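Local coordinates for protein saframycin Mx1 synthetase B (Legionella pneumophila subsp. pneumophila, PDB 3KXW) that is a member of the ANL (AMP-binding enzyme) superfamily, is also named fatty acid AMP ligase, and holds 5'-o-[(s)-(dodecanoyloxy)(hydroxy)phosphoryl]adenosine in a pocket, at residues A[123-126]-A[127-130]; A[511-514]-A[515-519]. All coordinates share one frame; numbering follows the deposited sequence.

Interaction 1. Residues A[123-126]-A[127-130]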
ATOM      1  N   ALA A 123      -6.987  -4.388  24.077  1.00 21.72           N
ATOM      2  CA  ALA A 123      -6.965  -5.326  25.201  1.00 24.62           C
ATOM      3  C   ALA A 123      -6.953  -6.791  24.769  1.00 24.72           C
ATOM      4  O   ALA A 123      -6.192  -7.594  25.304  1.00 26.63           O
ATOM      5  CB  ALA A 123      -8.126  -5.049  26.169  1.00 23.52           C
ATOM      6  N   ASP A 124      -7.787  -7.132  23.798  1.00 26.13           N
ATOM      7  CA  ASP A 124      -7.802  -8.483  23.242  1.00 26.62           C
ATOM      8  C   ASP A 124      -6.414  -8.916  22.811  1.00 28.82           C
ATOM      9  O   ASP A 124      -6.060 -10.094  22.921  1.00 28.99           O
ATOM     10  CB  ASP A 124      -8.759  -8.575  22.045  1.00 27.17           C
ATOM     11  CG  ASP A 124     -10.224  -8.666  22.472  1.00 34.27           C
ATOM     12  OD1 ASP A 124     -10.487  -8.786  23.695  1.00 33.42           O
ATOM     13  OD2 ASP A 124     -11.112  -8.627  21.588  1.00 35.93           O
ATOM     14  N   HIS A 125      -5.628  -7.971  22.305  1.00 26.63           N
ATOM     15  CA  HIS A 125      -4.334  -8.330  21.733  1.00 26.82           C
ATOM     16  C   HIS A 125      -3.243  -8.468  22.786  1.00 26.67           C
ATOM     17  O   HIS A 125      -2.281  -9.209  22.582  1.00 26.58           O
ATOM     18  CB  HIS A 125      -3.925  -7.365  20.619  1.00 24.03           C
ATOM     19  CG  HIS A 125      -4.521  -7.693  19.283  1.00 23.26           C
ATOM     20  ND1 HIS A 125      -4.370  -6.873  18.189  1.00 21.48           N
ATOM     21  CD2 HIS A 125      -5.270  -8.743  18.865  1.00 26.13           C
ATOM     22  CE1 HIS A 125      -4.988  -7.405  17.150  1.00 22.88           C
ATOM     23  NE2 HIS A 125      -5.547  -8.539  17.534  1.00 24.94           N
ATOM     24  N   ILE A 126      -3.388  -7.779  23.919  1.00 25.72           N
ATOM     25  CA  ILE A 126      -2.424  -7.993  24.982  1.00 28.63           C
ATOM     26  C   ILE A 126      -2.560  -9.443  25.480  1.00 31.95           C
ATOM     27  O   ILE A 126      -1.578 -10.066  25.871  1.00 31.88           O
ATOM     28  CB  ILE A 126      -2.491  -6.960  26.149  1.00 31.30           C
ATOM     29  CG1 ILE A 126      -2.964  -7.602  27.434  1.00 30.98           C
ATOM     30  CG2 ILE A 126      -3.257  -5.704  25.799  1.00 29.16           C
ATOM     31  CD1 ILE A 126      -1.861  -7.777  28.375  1.00 33.80           C
ATOM     32  N   LYS A 127      -3.772  -9.993  25.422  1.00 30.02           N
ATOM     33  CA  LYS A 127      -3.956 -11.404  25.758  1.00 33.60           C
ATOM     34  C   LYS A 127      -3.373 -12.345  24.700  1.00 30.99           C
ATOM     35  O   LYS A 127      -2.695 -13.317  25.022  1.00 31.42           O
ATOM     36  CB  LYS A 127      -5.428 -11.714  26.024  1.00 34.37           C
ATOM     37  CG  LYS A 127      -5.744 -11.737  27.496  1.00 39.54           C
ATOM     38  CD  LYS A 127      -6.916 -10.843  27.850  1.00 44.23           C
ATOM     39  CE  LYS A 127      -6.803 -10.434  29.316  1.00 45.20           C
ATOM     40  NZ  LYS A 127      -5.385 -10.047  29.635  1.00 46.18           N
ATOM     41  N   LYS A 128      -3.622 -12.040  23.438  1.00 29.51           N
ATOM     42  CA  LYS A 128      -3.160 -12.889  22.358  1.00 30.74           C
ATOM     43  C   LYS A 128      -1.656 -12.801  22.123  1.00 32.30           C
ATOM     44  O   LYS A 128      -1.027 -13.811  21.805  1.00 35.13           O
ATOM     45  CB  LYS A 128      -3.902 -12.565  21.060  1.00 30.50           C
ATOM     46  CG  LYS A 128      -3.392 -13.349  19.881  1.00 32.66           C
ATOM     47  CD  LYS A 128      -4.193 -13.104  18.619  1.00 35.49           C
ATOM     48  CE  LYS A 128      -3.607 -13.939  17.469  1.00 36.27           C
ATOM     49  NZ  LYS A 128      -4.434 -13.868  16.232  1.00 38.35           N
ATOM     50  N   PHE A 129      -1.070 -11.617  22.279  1.00 29.29           N
ATOM     51  CA  PHE A 129       0.339 -11.450  21.913  1.00 32.08           C
ATOM     52  C   PHE A 129       1.325 -11.284  23.051  1.00 32.31           C
ATOM     53  O   PHE A 129       2.528 -11.238  22.813  1.00 32.62           O
ATOM     54  CB  PHE A 129       0.523 -10.315  20.886  1.00 28.00           C
ATOM     55  CG  PHE A 129      -0.190 -10.566  19.596  1.00 28.88           C
ATOM     56  CD1 PHE A 129      -1.217  -9.740  19.183  1.00 27.37           C
ATOM     57  CD2 PHE A 129       0.147 -11.649  18.808  1.00 29.69           C
ATOM     58  CE1 PHE A 129      -1.877  -9.980  18.003  1.00 27.52           C
ATOM     59  CE2 PHE A 129      -0.511 -11.892  17.625  1.00 30.79           C
ATOM     60  CZ  PHE A 129      -1.523 -11.058  17.221  1.00 28.65           C
ATOM     61  N   THR A 130       0.850 -11.181  24.286  1.00 32.53           N
ATOM     62  CA  THR A 130       1.800 -11.095  25.393  1.00 34.57           C
ATOM     63  C   THR A 130       1.607 -12.242  26.387  1.00 37.05           C
ATOM     64  O   THR A 130       0.755 -13.108  26.175  1.00 36.59           O
ATOM     65  CB  THR A 130       1.762  -9.740  26.107  1.00 32.72           C
ATOM     66  OG1 THR A 130       0.587  -9.647  26.923  1.00 32.98           O
ATOM     67  CG2 THR A 130       1.780  -8.605  25.088  1.00 29.97           C
TER
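H125 and F129, one helical turn apart, run alongside each other. They form a T-shaped (edge-to-face) pair. The planes stand at 67° and the centroids are 5.0 Å apart. F129 offers its edge: CE1 sits over the centre of the imidazole face, 3.7 Å from H125 CD2. F129 has CG anti to its carbonyl carbon (chi1 -62°), which turns the ring back toward the preceding turn. H125 O also touches this side chain, with F129 CB 3.5 Å away. The same oxygen accepts from F129 N at 2.7 Å. This is the tight part of the contact, and loops and a strand add to it: P97 touches H125, while P98 and F140 touch F129.

The two rings ride on helix 123-129, a short surface helix between strands 118-121 and 139-140 of a mixed, largely parallel sheet. T130 is the first residue to leave helical geometry. Its N still bonds to I126 O at 3.1 Å. T130 OG1 comes near the same oxygen, but that approach is too short to be trusted. I126 CD1 also packs against T130 OG1, at 3.4 Å, and P138 touches both side chains. Earlier in the helix, K128 N bonds to D124 O at 3.2 Å, and K127 N reaches A123 O only weakly.

The solvent side is made by the side chains of D124, K127 and K128, all exposed. K128 belongs to both sides. Its CG, anti to the backbone N (chi1 176°), lies over one face of the F129 ring, and only beyond CG does the extended chain leave toward solvent.

Interaction 2. Residues A[511-514]-A[515-519]; sequences RFMD and DVAQD
D514 meets the first turn of helix 515-533 with both its side chain and its carbonyl. It is the N-cap residue. Its OD1 accepts from A517 N at 2.9 Å, nearly along the carboxylate C-O axis, and the N-H...O angle is 161°. CG stands between the backbone N and the carbonyl carbon (chi1 61°), which swings the carboxylate over the start of the helix. The capping oxygen also lies 3.4 Å from A517 CB. The D514 carbonyl begins the helical bonding: Q518 N donates to D514 O at 3.0 Å, with an N-H...O angle of 162°.

M513, modelled as selenomethionine, packs beside the cap. Its CG is only 3.5 Å from A517 CB, a tight carbon contact. Beyond CG the chain bends at chi3, and SE rests 3.9 Å from Q518 CG. The side chains of M513 and Q518 cross at a slant. Q518 also reaches back to the M513 backbone: NE2 lies 2.9 Å from M513 O, but the bond is bent and weak.

A517 and Q518 thus each face both residues of the incoming loop, which follows strand 499-508. Polar and apolar contacts share this surface corner of the C-terminal region. Further back in the loop, F512 N bonds to N510 OD1.

The cap gives A517 N, an amide of the first turn, a carboxylate acceptor. That carboxylate of D514 sits at the positive end of the helix dipole, which would be expected to favour its negative charge.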
ATOM      1  N   ARG A 511      -8.641 -34.619  -7.561  1.00 19.52           N
ATOM      2  CA  ARG A 511      -8.475 -34.039  -8.897  1.00 20.25           C
ATOM      3  C   ARG A 511      -9.795 -33.775  -9.604  1.00 20.85           C
ATOM      4  O   ARG A 511      -9.822 -33.148 -10.667  1.00 21.35           O
ATOM      5  CB  ARG A 511      -7.583 -34.933  -9.769  1.00 22.23           C
ATOM      6  CG  ARG A 511      -8.245 -36.230 -10.257  1.00 24.03           C
ATOM      7  CD  ARG A 511      -7.222 -37.128 -10.943  1.00 28.83           C
ATOM      8  NE  ARG A 511      -7.843 -38.294 -11.569  1.00 31.38           N
ATOM      9  CZ  ARG A 511      -8.589 -38.235 -12.671  1.00 36.10           C
ATOM     10  NH1 ARG A 511      -8.816 -37.065 -13.252  1.00 36.76           N
ATOM     11  NH2 ARG A 511      -9.113 -39.340 -13.196  1.00 37.47           N
ATOM     12  N   PHE A 512     -10.879 -34.257  -9.015  1.00 19.91           N
ATOM     13  CA  PHE A 512     -12.215 -33.960  -9.516  1.00 21.37           C
ATOM     14  C   PHE A 512     -12.836 -32.763  -8.817  1.00 18.52           C
ATOM     15  O   PHE A 512     -14.018 -32.504  -9.000  1.00 19.98           O
ATOM     16  CB  PHE A 512     -13.121 -35.177  -9.327  1.00 20.08           C
ATOM     17  CG  PHE A 512     -12.541 -36.425  -9.894  1.00 22.70           C
ATOM     18  CD1 PHE A 512     -12.572 -36.653 -11.257  1.00 25.10           C
ATOM     19  CD2 PHE A 512     -11.933 -37.360  -9.063  1.00 22.75           C
ATOM     20  CE1 PHE A 512     -12.025 -37.813 -11.795  1.00 29.26           C
ATOM     21  CE2 PHE A 512     -11.373 -38.523  -9.590  1.00 25.17           C
ATOM     22  CZ  PHE A 512     -11.424 -38.746 -10.959  1.00 29.10           C
HETATM   23  N   MSE A 513     -12.048 -32.032  -8.032  1.00 18.87           N
HETATM   24  CA  MSE A 513     -12.578 -30.875  -7.297  1.00 19.13           C
HETATM   25  C   MSE A 513     -13.525 -30.072  -8.176  1.00 19.97           C
HETATM   26  O   MSE A 513     -13.153 -29.670  -9.273  1.00 19.75           O
HETATM   27  CB  MSE A 513     -11.438 -29.974  -6.798  1.00 20.00           C
HETATM   28  CG  MSE A 513     -11.903 -28.801  -5.947  1.00 17.90           C
HETATM   29 SE   MSE A 513     -10.343 -27.798  -5.399  1.00 31.14          SE
HETATM   30  CE  MSE A 513      -9.461 -29.118  -4.220  1.00 16.05           C
ATOM     31  N   ASP A 514     -14.755 -29.868  -7.712  1.00 20.31           N
ATOM     32  CA  ASP A 514     -15.780 -29.216  -8.539  1.00 20.50           C
ATOM     33  C   ASP A 514     -15.529 -27.716  -8.695  1.00 19.85           C
ATOM     34  O   ASP A 514     -14.689 -27.147  -7.983  1.00 20.33           O
ATOM     35  CB  ASP A 514     -17.202 -29.512  -8.034  1.00 19.93           C
ATOM     36  CG  ASP A 514     -17.451 -29.021  -6.607  1.00 22.28           C
ATOM     37  OD1 ASP A 514     -17.211 -27.825  -6.316  1.00 19.09           O
ATOM     38  OD2 ASP A 514     -17.919 -29.842  -5.776  1.00 22.35           O
ATOM     39  N   ASP A 515     -16.229 -27.072  -9.632  1.00 21.78           N
ATOM     40  CA  ASP A 515     -15.905 -25.671  -9.968  1.00 23.22           C
ATOM     41  C   ASP A 515     -16.076 -24.706  -8.807  1.00 22.62           C
ATOM     42  O   ASP A 515     -15.287 -23.778  -8.646  1.00 22.59           O
ATOM     43  CB  ASP A 515     -16.713 -25.164 -11.166  1.00 24.11           C
ATOM     44  CG  ASP A 515     -16.294 -25.812 -12.468  1.00 29.63           C
ATOM     45  OD1 ASP A 515     -15.192 -26.412 -12.520  1.00 30.21           O
ATOM     46  OD2 ASP A 515     -17.075 -25.730 -13.436  1.00 28.59           O
ATOM     47  N   VAL A 516     -17.099 -24.916  -7.989  1.00 21.33           N
ATOM     48  CA  VAL A 516     -17.276 -24.052  -6.836  1.00 22.10           C
ATOM     49  C   VAL A 516     -16.135 -24.190  -5.833  1.00 20.27           C
ATOM     50  O   VAL A 516     -15.630 -23.182  -5.310  1.00 19.03           O
ATOM     51  CB  VAL A 516     -18.637 -24.293  -6.148  1.00 24.68           C
ATOM     52  CG1 VAL A 516     -18.702 -23.541  -4.809  1.00 24.73           C
ATOM     53  CG2 VAL A 516     -19.787 -23.892  -7.087  1.00 23.85           C
ATOM     54  N   ALA A 517     -15.724 -25.426  -5.562  1.00 18.48           N
ATOM     55  CA  ALA A 517     -14.652 -25.663  -4.596  1.00 20.05           C
ATOM     56  C   ALA A 517     -13.350 -25.053  -5.117  1.00 19.12           C
ATOM     57  O   ALA A 517     -12.571 -24.470  -4.354  1.00 19.79           O
ATOM     58  CB  ALA A 517     -14.497 -27.159  -4.311  1.00 19.02           C
ATOM     59  N   GLN A 518     -13.130 -25.176  -6.422  1.00 17.91           N
ATOM     60  CA  GLN A 518     -11.955 -24.594  -7.047  1.00 19.45           C
ATOM     61  C   GLN A 518     -11.949 -23.081  -6.834  1.00 19.53           C
ATOM     62  O   GLN A 518     -10.975 -22.514  -6.349  1.00 17.16           O
ATOM     63  CB  GLN A 518     -11.922 -24.911  -8.542  1.00 19.54           C
ATOM     64  CG  GLN A 518     -11.566 -26.363  -8.869  1.00 19.60           C
ATOM     65  CD  GLN A 518     -11.521 -26.617 -10.369  1.00 25.70           C
ATOM     66  OE1 GLN A 518     -11.588 -25.682 -11.162  1.00 25.38           O
ATOM     67  NE2 GLN A 518     -11.403 -27.880 -10.761  1.00 25.76           N
ATOM     68  N   ASP A 519     -13.052 -22.436  -7.190  1.00 18.54           N
ATOM     69  CA  ASP A 519     -13.178 -21.000  -6.983  1.00 20.20           C
ATOM     70  C   ASP A 519     -12.908 -20.568  -5.555  1.00 20.36           C
ATOM     71  O   ASP A 519     -12.173 -19.601  -5.332  1.00 20.30           O
ATOM     72  CB  ASP A 519     -14.549 -20.515  -7.454  1.00 23.07           C
ATOM     73  CG  ASP A 519     -14.650 -20.475  -8.966  1.00 26.10           C
ATOM     74  OD1 ASP A 519     -13.633 -20.765  -9.636  1.00 30.30           O
ATOM     75  OD2 ASP A 519     -15.731 -20.149  -9.500  1.00 30.36           O
TER

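How the interactions relate
Interaction 1 comes first along the chain and interaction 2 much later. Their centres are 38 Å apart, their nearest atoms about 24 Å apart, and they do not touch. Residues 123-130 belong to the AMP-binding enzyme part, 511-519 to the Disco-interacting protein 2-like AMP domain. They share no helix or sheet. Interaction 1 spans helix 123-129, beside strands 139-140 and 143-147. Interaction 2 opens helix 515-533, which links strands 499-508 and 539-544 of another mixed sheet. Both are surface contacts. Interaction 1 runs the length of a short helix to its end; interaction 2 starts a long one, in a separate part of the chain.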